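Cytoplasmic protein (Cryptococcus neoformans var. grubii serotype A, PDB 7LPO) probably hydrolyses steryl beta-glucosides, acting as a sterylglucosidase of glycosyl hydrolase family 5. Local coordinates at residues Leu276-Leu282 against Leu381-Phe387. Sequence-based numbering, arbitrary orientation.
Sequences LIGCKDL and LLRPDYF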
loop_
_atom_site.group_PDB
_atom_site.type_symbol
_atom_site.label_atom_id
_atom_site.label_comp_id
_atom_site.label_asym_id
_atom_site.label_seq_id
_atom_site.Cartn_x
_atom_site.Cartn_y
_atom_site.Cartn_z
ATOM N N LEU A 276 -19.507 -3.507 6.603
ATOM C CA LEU A 276 -20.776 -3.883 6.004
ATOM C C LEU A 276 -21.449 -2.730 5.275
ATOM O O LEU A 276 -22.560 -2.904 4.765
ATOM C CB LEU A 276 -21.701 -4.429 7.084
ATOM C CG LEU A 276 -21.248 -5.780 7.639
ATOM C CD1 LEU A 276 -22.049 -6.149 8.862
ATOM C CD2 LEU A 276 -21.365 -6.854 6.560
ATOM N N ILE A 277 -20.800 -1.567 5.207
ATOM C CA ILE A 277 -21.432 -0.379 4.652
ATOM C C ILE A 277 -21.701 -0.591 3.171
ATOM O O ILE A 277 -20.794 -0.930 2.400
ATOM C CB ILE A 277 -20.544 0.853 4.861
ATOM C CG1 ILE A 277 -20.354 1.162 6.342
ATOM C CG2 ILE A 277 -21.146 2.041 4.157
ATOM C CD1 ILE A 277 -19.139 2.039 6.604
ATOM N N GLY A 278 -22.943 -0.367 2.762
ATOM C CA GLY A 278 -23.335 -0.587 1.392
ATOM C C GLY A 278 -23.755 -1.999 1.072
ATOM O O GLY A 278 -24.109 -2.270 -0.078
ATOM N N CYS A 279 -23.730 -2.909 2.043
ATOM C CA CYS A 279 -24.190 -4.263 1.776
ATOM C C CYS A 279 -25.646 -4.215 1.341
ATOM O O CYS A 279 -26.487 -3.629 2.026
ATOM C CB CYS A 279 -24.043 -5.150 3.009
ATOM S SG CYS A 279 -24.524 -6.876 2.669
ATOM N N LYS A 280 -25.937 -4.818 0.189
ATOM C CA LYS A 280 -27.297 -4.794 -0.338
ATOM C C LYS A 280 -28.175 -5.859 0.303
ATOM O O LYS A 280 -29.385 -5.661 0.439
ATOM C CB LYS A 280 -27.272 -4.986 -1.859
ATOM C CG LYS A 280 -26.449 -3.943 -2.601
ATOM C CD LYS A 280 -27.101 -2.572 -2.529
ATOM C CE LYS A 280 -26.212 -1.493 -3.152
ATOM N NZ LYS A 280 -25.500 -0.674 -2.113
ATOM N N ASP A 281 -27.587 -6.979 0.714
ATOM C CA ASP A 281 -28.359 -8.123 1.186
ATOM C C ASP A 281 -27.447 -8.947 2.086
ATOM O O ASP A 281 -26.515 -9.598 1.605
ATOM C CB ASP A 281 -28.873 -8.937 0.004
ATOM C CG ASP A 281 -29.854 -10.015 0.411
ATOM O OD1 ASP A 281 -30.022 -10.249 1.623
ATOM O OD2 ASP A 281 -30.460 -10.632 -0.495
ATOM N N LEU A 282 -27.715 -8.914 3.386
ATOM C CA LEU A 282 -26.862 -9.600 4.344
ATOM C C LEU A 282 -26.955 -11.117 4.248
ATOM O O LEU A 282 -26.199 -11.813 4.938
ATOM C CB LEU A 282 -27.229 -9.143 5.753
ATOM C CG LEU A 282 -26.855 -7.691 6.066
ATOM C CD1 LEU A 282 -27.625 -7.189 7.265
ATOM C CD2 LEU A 282 -25.362 -7.572 6.297
ATOM N N LEU A 381 -33.182 -13.046 9.599
ATOM C CA LEU A 381 -32.689 -11.762 9.121
ATOM C C LEU A 381 -33.865 -10.803 9.040
ATOM O O LEU A 381 -34.789 -11.015 8.250
ATOM C CB LEU A 381 -32.030 -11.930 7.758
ATOM C CG LEU A 381 -31.269 -10.749 7.172
ATOM C CD1 LEU A 381 -30.199 -10.255 8.115
ATOM C CD2 LEU A 381 -30.676 -11.177 5.815
ATOM N N LEU A 382 -33.852 -9.766 9.872
ATOM C CA LEU A 382 -34.979 -8.846 9.945
ATOM C C LEU A 382 -34.831 -7.646 9.019
ATOM O O LEU A 382 -35.842 -7.120 8.536
ATOM C CB LEU A 382 -35.156 -8.344 11.377
ATOM C CG LEU A 382 -35.548 -9.362 12.442
ATOM C CD1 LEU A 382 -35.626 -8.665 13.792
ATOM C CD2 LEU A 382 -36.871 -10.036 12.125
ATOM N N ARG A 383 -33.602 -7.200 8.758
ATOM C CA ARG A 383 -33.347 -6.021 7.926
ATOM C C ARG A 383 -32.195 -6.337 6.985
ATOM O O ARG A 383 -31.076 -5.835 7.140
ATOM C CB ARG A 383 -33.054 -4.796 8.795
ATOM C CG ARG A 383 -34.200 -4.426 9.756
ATOM C CD ARG A 383 -33.906 -3.136 10.556
ATOM N NE ARG A 383 -33.912 -1.950 9.698
ATOM C CZ ARG A 383 -33.824 -0.694 10.136
ATOM N NH1 ARG A 383 -33.731 -0.436 11.434
ATOM N NH2 ARG A 383 -33.830 0.314 9.271
ATOM N N PRO A 384 -32.445 -7.162 5.973
ATOM C CA PRO A 384 -31.347 -7.556 5.070
ATOM C C PRO A 384 -30.631 -6.380 4.412
ATOM O O PRO A 384 -29.437 -6.490 4.100
ATOM C CB PRO A 384 -32.036 -8.444 4.019
ATOM C CG PRO A 384 -33.411 -8.761 4.576
ATOM C CD PRO A 384 -33.763 -7.680 5.559
ATOM N N ASP A 385 -31.318 -5.264 4.185
ATOM C CA ASP A 385 -30.734 -4.099 3.529
ATOM C C ASP A 385 -30.316 -3.010 4.516
ATOM O O ASP A 385 -30.024 -1.885 4.098
ATOM C CB ASP A 385 -31.728 -3.525 2.520
ATOM C CG ASP A 385 -32.988 -3.001 3.186
ATOM O OD1 ASP A 385 -33.333 -3.483 4.293
ATOM O OD2 ASP A 385 -33.636 -2.105 2.608
ATOM N N TYR A 386 -30.264 -3.328 5.805
ATOM C CA TYR A 386 -29.960 -2.370 6.863
ATOM C C TYR A 386 -28.822 -1.418 6.521
ATOM O O TYR A 386 -28.923 -0.213 6.782
ATOM C CB TYR A 386 -29.616 -3.142 8.138
ATOM C CG TYR A 386 -29.318 -2.308 9.356
ATOM C CD1 TYR A 386 -30.333 -1.617 10.013
ATOM C CD2 TYR A 386 -28.032 -2.235 9.878
ATOM C CE1 TYR A 386 -30.072 -0.858 11.145
ATOM C CE2 TYR A 386 -27.767 -1.479 11.021
ATOM C CZ TYR A 386 -28.791 -0.796 11.637
ATOM O OH TYR A 386 -28.534 -0.047 12.749
ATOM N N PHE A 387 -27.741 -1.949 5.950
ATOM C CA PHE A 387 -26.533 -1.168 5.723
ATOM C C PHE A 387 -26.489 -0.489 4.355
ATOM O O PHE A 387 -25.541 0.252 4.080
ATOM C CB PHE A 387 -25.302 -2.060 5.880
ATOM C CG PHE A 387 -25.134 -2.645 7.257
ATOM C CD1 PHE A 387 -24.536 -1.914 8.273
ATOM C CD2 PHE A 387 -25.548 -3.938 7.531
ATOM C CE1 PHE A 387 -24.357 -2.470 9.551
ATOM C CE2 PHE A 387 -25.373 -4.496 8.797
ATOM C CZ PHE A 387 -24.767 -3.759 9.804
HETATM O O HOH W 1 -27.449 -4.646 4.525
#
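G278 and L282 each give a backbone N-H to the other loop: G278 N reaches F387 O at 3.0 Å, and L282 N reaches P384 O at 3.1 Å. Between these two bonds, a water donates to C279 O and P384 O and accepts from F387 N, so P384 O receives two donors. Each loop makes a beta turn here, type II over L276-C279 and type I over R383-Y386.

The F387 ring takes L276 over one face and L282 at its edge. With CG anti to its carbonyl carbon (chi1 -62°), F387 lays one face under L276 CB, which stands 3.8 Å from the ring centroid and 6° off the normal, a CH-pi contact. L276 CD1 continues across the same ring to CE2, 3.7 Å away. The opposite face is taken by Y386. At the ring edge, L282 CD1 lies in plane, 3.8 Å from F387 CE2, and the two side chains cross at about a right angle. L282 CB also meets L381 CD1 at 4.0 Å, while D281 OD1, hydrogen-bonded to A283 N, rests 3.6 Å from P384 CB.

W368 meets F387 edge-to-face, and helix 299-306 packs on L276 and L282. The contact thus closes two loops of one long excursion, between strands 263-267 and 424-427 of the family's TIM barrel, onto each other: two backbone bonds and a bridging water tie the loops together, consistent with a set spacing, while apolar contacts on face and edge restrict the ring.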